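Local coordinates for xylulose kinase (Bifidobacterium adolescentis ATCC 15703, PDB 3I8B), which probably phosphorylates D-xylulose to D-xylulose 5-phosphate at the expense of ATP, as a member of the FGGY family of carbohydrate kinases, at residues C17-T22 with E54-A59; K146-A151 with A218-A223. All coordinates share one frame; numbering follows the deposited sequence.

Interaction 1: residues C17-T22 with E54-A59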
ATOM      1  N   CYS A  17      -9.769  -6.927 -11.535  1.00 10.54           N
ATOM      2  CA  CYS A  17     -10.813  -6.170 -10.881  1.00 10.87           C
ATOM      3  C   CYS A  17     -11.784  -7.134 -10.187  1.00 10.57           C
ATOM      4  O   CYS A  17     -12.233  -8.101 -10.781  1.00 11.55           O
ATOM      5  CB  CYS A  17     -11.564  -5.315 -11.893  1.00  8.92           C
ATOM      6  SG  CYS A  17     -12.524  -3.984 -11.119  1.00 12.17           S
ATOM      7  N   LYS A  18     -12.106  -6.862  -8.932  1.00 13.71           N
ATOM      8  CA  LYS A  18     -13.103  -7.661  -8.219  1.00 11.92           C
ATOM      9  C   LYS A  18     -14.255  -6.762  -7.817  1.00 10.89           C
ATOM     10  O   LYS A  18     -14.037  -5.598  -7.470  1.00 10.53           O
ATOM     11  CB  LYS A  18     -12.490  -8.315  -6.987  1.00 11.00           C
ATOM     12  CG  LYS A  18     -11.482  -9.404  -7.339  1.00 15.15           C
ATOM     13  CD  LYS A  18     -10.597  -9.719  -6.165  1.00 13.88           C
ATOM     14  CE  LYS A  18      -9.651 -10.864  -6.502  1.00 18.33           C
ATOM     15  NZ  LYS A  18      -8.594 -10.918  -5.458  1.00 19.68           N
ATOM     16  N   VAL A  19     -15.476  -7.290  -7.879  1.00  9.83           N
ATOM     17  CA  VAL A  19     -16.658  -6.542  -7.443  1.00  8.22           C
ATOM     18  C   VAL A  19     -17.435  -7.354  -6.413  1.00 10.61           C
ATOM     19  O   VAL A  19     -17.940  -8.437  -6.711  1.00 13.26           O
ATOM     20  CB  VAL A  19     -17.591  -6.190  -8.616  1.00 10.41           C
ATOM     21  CG1 VAL A  19     -18.855  -5.518  -8.092  1.00  9.03           C
ATOM     22  CG2 VAL A  19     -16.887  -5.275  -9.622  1.00  7.25           C
ATOM     23  N   ARG A  20     -17.514  -6.846  -5.192  1.00  9.87           N
ATOM     24  CA  ARG A  20     -18.197  -7.564  -4.134  1.00 10.04           C
ATOM     25  C   ARG A  20     -19.489  -6.863  -3.699  1.00 10.80           C
ATOM     26  O   ARG A  20     -19.485  -5.940  -2.876  1.00  8.84           O
ATOM     27  CB  ARG A  20     -17.269  -7.755  -2.946  1.00 10.16           C
ATOM     28  CG  ARG A  20     -17.751  -8.788  -1.930  1.00 11.15           C
ATOM     29  CD  ARG A  20     -16.866  -8.671  -0.713  1.00 13.59           C
ATOM     30  NE  ARG A  20     -16.985  -9.741   0.271  1.00 16.94           N
ATOM     31  CZ  ARG A  20     -17.832  -9.733   1.296  1.00 16.65           C
ATOM     32  NH1 ARG A  20     -18.693  -8.733   1.447  1.00 16.53           N
ATOM     33  NH2 ARG A  20     -17.828 -10.737   2.163  1.00 14.80           N
ATOM     34  N   VAL A  21     -20.607  -7.304  -4.255  1.00 12.10           N
ATOM     35  CA  VAL A  21     -21.891  -6.777  -3.816  1.00 10.61           C
ATOM     36  C   VAL A  21     -22.153  -7.315  -2.412  1.00 11.43           C
ATOM     37  O   VAL A  21     -22.126  -8.534  -2.178  1.00 13.14           O
ATOM     38  CB  VAL A  21     -23.011  -7.155  -4.787  1.00 12.98           C
ATOM     39  CG1 VAL A  21     -24.345  -6.579  -4.311  1.00 11.64           C
ATOM     40  CG2 VAL A  21     -22.672  -6.674  -6.200  1.00 11.15           C
ATOM     41  N   THR A  22     -22.379  -6.426  -1.455  1.00 10.69           N
ATOM     42  CA  THR A  22     -22.440  -6.901  -0.081  1.00 12.67           C
ATOM     43  C   THR A  22     -23.544  -6.264   0.750  1.00 12.92           C
ATOM     44  O   THR A  22     -23.985  -5.143   0.480  1.00 11.64           O
ATOM     45  CB  THR A  22     -21.032  -6.839   0.638  1.00 15.13           C
ATOM     46  OG1 THR A  22     -21.047  -5.972   1.772  1.00 15.09           O
ATOM     47  CG2 THR A  22     -19.955  -6.428  -0.297  1.00  8.59           C
ATOM     48  N   GLU A  54     -16.768  -6.010 -16.898  1.00 12.33           N
ATOM     49  CA  GLU A  54     -16.947  -7.455 -17.001  1.00 15.44           C
ATOM     50  C   GLU A  54     -17.124  -8.061 -15.613  1.00 13.79           C
ATOM     51  O   GLU A  54     -17.940  -8.961 -15.413  1.00 13.66           O
ATOM     52  CB  GLU A  54     -15.749  -8.092 -17.727  1.00 12.78           C
ATOM     53  CG  GLU A  54     -15.756  -9.625 -17.749  1.00 17.05           C
ATOM     54  CD  GLU A  54     -14.396 -10.221 -18.108  1.00 27.37           C
ATOM     55  OE1 GLU A  54     -13.641  -9.574 -18.886  1.00 27.90           O
ATOM     56  OE2 GLU A  54     -14.089 -11.337 -17.614  1.00 22.26           O
ATOM     57  N   ALA A  55     -16.370  -7.540 -14.650  1.00 13.48           N
ATOM     58  CA  ALA A  55     -16.461  -7.972 -13.260  1.00  9.98           C
ATOM     59  C   ALA A  55     -17.827  -7.660 -12.675  1.00 12.28           C
ATOM     60  O   ALA A  55     -18.427  -8.507 -12.000  1.00 12.75           O
ATOM     61  CB  ALA A  55     -15.371  -7.304 -12.418  1.00 11.08           C
ATOM     62  N   ALA A  56     -18.307  -6.436 -12.912  1.00 12.01           N
ATOM     63  CA  ALA A  56     -19.619  -6.014 -12.401  1.00 12.40           C
ATOM     64  C   ALA A  56     -20.778  -6.821 -13.011  1.00 12.17           C
ATOM     65  O   ALA A  56     -21.749  -7.157 -12.327  1.00 11.92           O
ATOM     66  CB  ALA A  56     -19.831  -4.516 -12.645  1.00 13.37           C
ATOM     67  N   GLU A  57     -20.678  -7.107 -14.306  1.00 12.39           N
ATOM     68  CA  GLU A  57     -21.658  -7.940 -14.991  1.00 13.97           C
ATOM     69  C   GLU A  57     -21.687  -9.345 -14.391  1.00 15.29           C
ATOM     70  O   GLU A  57     -22.756  -9.908 -14.166  1.00 12.57           O
ATOM     71  CB  GLU A  57     -21.351  -8.003 -16.494  1.00 17.89           C
ATOM     72  CG  GLU A  57     -21.840  -6.789 -17.268  1.00 14.97           C
ATOM     73  CD  GLU A  57     -23.354  -6.614 -17.156  1.00 24.70           C
ATOM     74  OE1 GLU A  57     -24.108  -7.404 -17.771  1.00 26.37           O
ATOM     75  OE2 GLU A  57     -23.797  -5.686 -16.452  1.00 20.44           O
ATOM     76  N   GLN A  58     -20.510  -9.911 -14.146  1.00 10.68           N
ATOM     77  CA  GLN A  58     -20.412 -11.229 -13.533  1.00 15.26           C
ATOM     78  C   GLN A  58     -21.025 -11.229 -12.136  1.00 15.35           C
ATOM     79  O   GLN A  58     -21.564 -12.242 -11.685  1.00 11.98           O
ATOM     80  CB  GLN A  58     -18.955 -11.719 -13.477  1.00 16.52           C
ATOM     81  CG  GLN A  58     -18.854 -13.166 -12.987  1.00 17.01           C
ATOM     82  CD  GLN A  58     -17.448 -13.722 -13.012  1.00 20.53           C
ATOM     83  OE1 GLN A  58     -17.167 -14.692 -13.718  1.00 27.18           O
ATOM     84  NE2 GLN A  58     -16.560 -13.125 -12.237  1.00 14.29           N
ATOM     85  N   ALA A  59     -20.940 -10.083 -11.461  1.00 13.42           N
ATOM     86  CA  ALA A  59     -21.521  -9.919 -10.134  1.00 15.19           C
ATOM     87  C   ALA A  59     -23.014  -9.583 -10.208  1.00 13.26           C
ATOM     88  O   ALA A  59     -23.610  -9.221  -9.201  1.00 14.15           O
ATOM     89  CB  ALA A  59     -20.779  -8.828  -9.348  1.00 12.48           C
TER
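Val19 touches Ala55 and Ala56 in the last turn of helix 46-58 and Ala59 just after it, of which Ala55 and Ala59 point their CB at strand 16-23, a case of small residues at a helix end letting a strand come close. The apolar contacts run along one face of the strand. Of the Val19 methyls, CG1, anti to the backbone N (chi1 175°), reaches Ala59 CB at 4.0 Å, while CG2, anti to the carbonyl carbon, lies 3.8 Å from Ala55 CB. At the ends of this row Cys17 CB faces Ala55 CB at 4.3 Å, and Val21 CG2 faces Ala59 CB likewise.

Backbone atoms join in by van der Waals contact. Ala55 CB sits 3.6 Å from Cys17 O, and Ala59 CB lies 3.9 Å from Val19 O. With only alanine methyls on the touching side of the segment, the axes of the two short segments approach to 7.3 Å, at 32° to each other.

Val19 pairs with Gly33 through backbone hydrogen bonding, and Ala59 O accepts from Arg31 NE, tying the helix end to strand 29-36. The whole is a helix packed on the central sheet of the actin-like N-terminal FGGY domain.

Interaction 2: residues K146-A151 with A218-A223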
ATOM      1  N   LYS A 146       6.941   9.191 -11.254  1.00 11.63           N
ATOM      2  CA  LYS A 146       6.430   8.860 -12.585  1.00 13.33           C
ATOM      3  C   LYS A 146       6.260  10.126 -13.421  1.00 12.09           C
ATOM      4  O   LYS A 146       6.636  10.169 -14.601  1.00 11.90           O
ATOM      5  CB  LYS A 146       5.079   8.137 -12.497  1.00 11.51           C
ATOM      6  CG  LYS A 146       5.044   6.924 -11.583  1.00 13.29           C
ATOM      7  CD  LYS A 146       6.187   5.935 -11.881  1.00  9.85           C
ATOM      8  CE  LYS A 146       5.905   4.598 -11.197  1.00  8.83           C
ATOM      9  NZ  LYS A 146       7.066   3.671 -11.299  1.00 11.42           N
ATOM     10  N   VAL A 147       5.695  11.153 -12.797  1.00  9.35           N
ATOM     11  CA  VAL A 147       5.494  12.428 -13.472  1.00  9.93           C
ATOM     12  C   VAL A 147       6.844  13.012 -13.860  1.00  9.45           C
ATOM     13  O   VAL A 147       7.015  13.483 -14.973  1.00 10.83           O
ATOM     14  CB  VAL A 147       4.721  13.428 -12.601  1.00  9.85           C
ATOM     15  CG1 VAL A 147       4.578  14.778 -13.334  1.00  6.42           C
ATOM     16  CG2 VAL A 147       3.349  12.849 -12.220  1.00 10.28           C
ATOM     17  N   ALA A 148       7.794  12.960 -12.932  1.00 10.58           N
ATOM     18  CA  ALA A 148       9.186  13.320 -13.209  1.00 11.91           C
ATOM     19  C   ALA A 148       9.754  12.595 -14.428  1.00 11.06           C
ATOM     20  O   ALA A 148      10.391  13.204 -15.287  1.00 13.11           O
ATOM     21  CB  ALA A 148      10.048  13.034 -12.000  1.00 10.01           C
ATOM     22  N   TRP A 149       9.526  11.291 -14.495  1.00 10.47           N
ATOM     23  CA  TRP A 149      10.056  10.481 -15.572  1.00 10.93           C
ATOM     24  C   TRP A 149       9.464  10.930 -16.904  1.00 11.53           C
ATOM     25  O   TRP A 149      10.162  11.004 -17.925  1.00 11.93           O
ATOM     26  CB  TRP A 149       9.761   8.995 -15.324  1.00 10.69           C
ATOM     27  CG  TRP A 149      10.263   8.124 -16.437  1.00 12.17           C
ATOM     28  CD1 TRP A 149      11.442   7.435 -16.472  1.00 11.16           C
ATOM     29  CD2 TRP A 149       9.614   7.875 -17.692  1.00 15.66           C
ATOM     30  NE1 TRP A 149      11.563   6.765 -17.664  1.00 13.79           N
ATOM     31  CE2 TRP A 149      10.451   7.012 -18.429  1.00 15.87           C
ATOM     32  CE3 TRP A 149       8.391   8.277 -18.252  1.00 12.15           C
ATOM     33  CZ2 TRP A 149      10.114   6.557 -19.705  1.00 15.54           C
ATOM     34  CZ3 TRP A 149       8.059   7.834 -19.516  1.00 12.86           C
ATOM     35  CH2 TRP A 149       8.919   6.980 -20.230  1.00 17.71           C
ATOM     36  N   VAL A 150       8.169  11.226 -16.892  1.00 10.06           N
ATOM     37  CA  VAL A 150       7.485  11.668 -18.097  1.00 11.93           C
ATOM     38  C   VAL A 150       8.019  13.027 -18.545  1.00 13.67           C
ATOM     39  O   VAL A 150       8.163  13.280 -19.745  1.00 10.64           O
ATOM     40  CB  VAL A 150       5.950  11.748 -17.897  1.00 12.43           C
ATOM     41  CG1 VAL A 150       5.291  12.325 -19.142  1.00  9.14           C
ATOM     42  CG2 VAL A 150       5.383  10.364 -17.581  1.00 12.44           C
ATOM     43  N   ALA A 151       8.310  13.907 -17.589  1.00 12.94           N
ATOM     44  CA  ALA A 151       8.870  15.212 -17.947  1.00 10.95           C
ATOM     45  C   ALA A 151      10.242  15.030 -18.582  1.00 12.81           C
ATOM     46  O   ALA A 151      10.604  15.734 -19.524  1.00 12.00           O
ATOM     47  CB  ALA A 151       8.966  16.123 -16.734  1.00 11.77           C
ATOM     48  N   ALA A 218       5.861  21.238  -9.656  1.00 10.34           N
ATOM     49  CA  ALA A 218       6.642  22.186 -10.453  1.00 11.65           C
ATOM     50  C   ALA A 218       8.097  21.743 -10.521  1.00 10.27           C
ATOM     51  O   ALA A 218       8.752  21.851 -11.557  1.00 12.29           O
ATOM     52  CB  ALA A 218       6.550  23.611  -9.862  1.00 11.23           C
HETATM   53  N   MSE A 219       8.602  21.243  -9.403  1.00 10.36           N
HETATM   54  CA  MSE A 219      10.010  20.872  -9.309  1.00 12.46           C
HETATM   55  C   MSE A 219      10.395  19.857 -10.375  1.00 12.56           C
HETATM   56  O   MSE A 219      11.501  19.914 -10.923  1.00 11.44           O
HETATM   57  CB  MSE A 219      10.326  20.338  -7.914  1.00 14.09           C
HETATM   58  CG  MSE A 219      11.598  19.510  -7.821  1.00 19.24           C
HETATM   59 SE   MSE A 219      11.869  18.857  -5.979  1.00 28.74          SE
HETATM   60  CE  MSE A 219      12.060  20.569  -5.042  1.00 20.45           C
ATOM     61  N   VAL A 220       9.489  18.925 -10.675  1.00 11.56           N
ATOM     62  CA  VAL A 220       9.790  17.900 -11.682  1.00 10.40           C
ATOM     63  C   VAL A 220       9.412  18.305 -13.106  1.00 10.91           C
ATOM     64  O   VAL A 220       9.941  17.749 -14.068  1.00 10.05           O
ATOM     65  CB  VAL A 220       9.181  16.518 -11.323  1.00 10.90           C
ATOM     66  CG1 VAL A 220       9.513  16.164  -9.878  1.00 12.29           C
ATOM     67  CG2 VAL A 220       7.660  16.497 -11.565  1.00  9.49           C
ATOM     68  N   LEU A 221       8.500  19.269 -13.236  1.00 11.26           N
ATOM     69  CA  LEU A 221       8.096  19.788 -14.543  1.00 12.13           C
ATOM     70  C   LEU A 221       9.159  20.722 -15.134  1.00 14.09           C
ATOM     71  O   LEU A 221       9.196  20.962 -16.344  1.00 12.57           O
ATOM     72  CB  LEU A 221       6.765  20.541 -14.437  1.00  9.90           C
ATOM     73  CG  LEU A 221       5.534  19.679 -14.126  1.00 10.60           C
ATOM     74  CD1 LEU A 221       4.257  20.514 -14.017  1.00 10.71           C
ATOM     75  CD2 LEU A 221       5.364  18.537 -15.158  1.00  8.92           C
ATOM     76  N   GLU A 222      10.004  21.254 -14.263  1.00 12.05           N
ATOM     77  CA  GLU A 222      11.009  22.239 -14.660  1.00 14.98           C
ATOM     78  C   GLU A 222      11.883  21.733 -15.795  1.00 16.63           C
ATOM     79  O   GLU A 222      12.237  22.500 -16.695  1.00 14.44           O
ATOM     80  CB  GLU A 222      11.869  22.612 -13.446  1.00 13.37           C
ATOM     81  CG  GLU A 222      12.863  23.745 -13.641  1.00 20.86           C
ATOM     82  CD  GLU A 222      13.203  24.407 -12.311  1.00 27.33           C
ATOM     83  OE1 GLU A 222      12.310  25.046 -11.703  1.00 34.82           O
ATOM     84  OE2 GLU A 222      14.348  24.264 -11.860  1.00 29.47           O
ATOM     85  N   ALA A 223      12.209  20.440 -15.755  1.00 13.26           N
ATOM     86  CA  ALA A 223      13.061  19.819 -16.761  1.00 19.59           C
ATOM     87  C   ALA A 223      12.513  19.988 -18.166  1.00 19.43           C
ATOM     88  O   ALA A 223      13.278  20.149 -19.118  1.00 18.62           O
ATOM     89  CB  ALA A 223      13.259  18.336 -16.460  1.00 20.89           C
TER
HETATM   90  O   HOH W   1      11.872  15.759 -14.127  1.00 21.34           O
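Val220 lies against Ala148 where two helix segments run nearly parallel, 17° apart, and the rotation of its isopropyl group decides what each methyl touches. Its chi1 of -49° sets CG1 anti to the carbonyl carbon, 3.8 Å from Ala148 CB, and places CG2 between the backbone N and the carbonyl carbon, where it rests over Ala148 N and CA. Val220 CB itself lies 3.7 Å from Ala148 CB.

Val147 holds CG1 anti to its own backbone N (chi1 178°) and presents that methyl to Val220 CG2 at 3.9 Å; the two valine side chains cross at about a right angle. Leu221 starts out pointing from the partner helix, but its CD2 branch, folded back while CD1 runs on anti to CA, comes within 4.3 Å of Val147 CG1. One turn after Val147, Ala151 CB presses to 3.3 Å from Val220 O. A water 2.8 Å from Val220 O donates to it and to Ala148 O, bridging the two backbones.

Helices 143-153 and 214-225 are joined within a helical cluster: Val220 touches Leu105 of helix 99-110, Leu221 meets Ala230 of helix 227-236, and Val158 of helix 155-158 lies against Ala151 and Leu221.

How the interactions relate
From the N terminus, interaction 1 closes first, a loop of 31 residues that takes in strand 29-36 and most of helix 46-58. The chain then adds strand 65-72 to the same sheet and leaves for helices 99-110 and 122-134 before interaction 2 opens. Its loop of 66 residues includes helices 155-158 and 167-175 and the magnesium ligands Glu190 and Leu192. The two loops follow in series, neither nested nor crossed. Both belong to the N-terminal FGGY domain, yet their centres lie 36 Å apart: 17-22 with 54-59 joins helix to sheet, whereas 146-151 with 218-223 joins helix to helix.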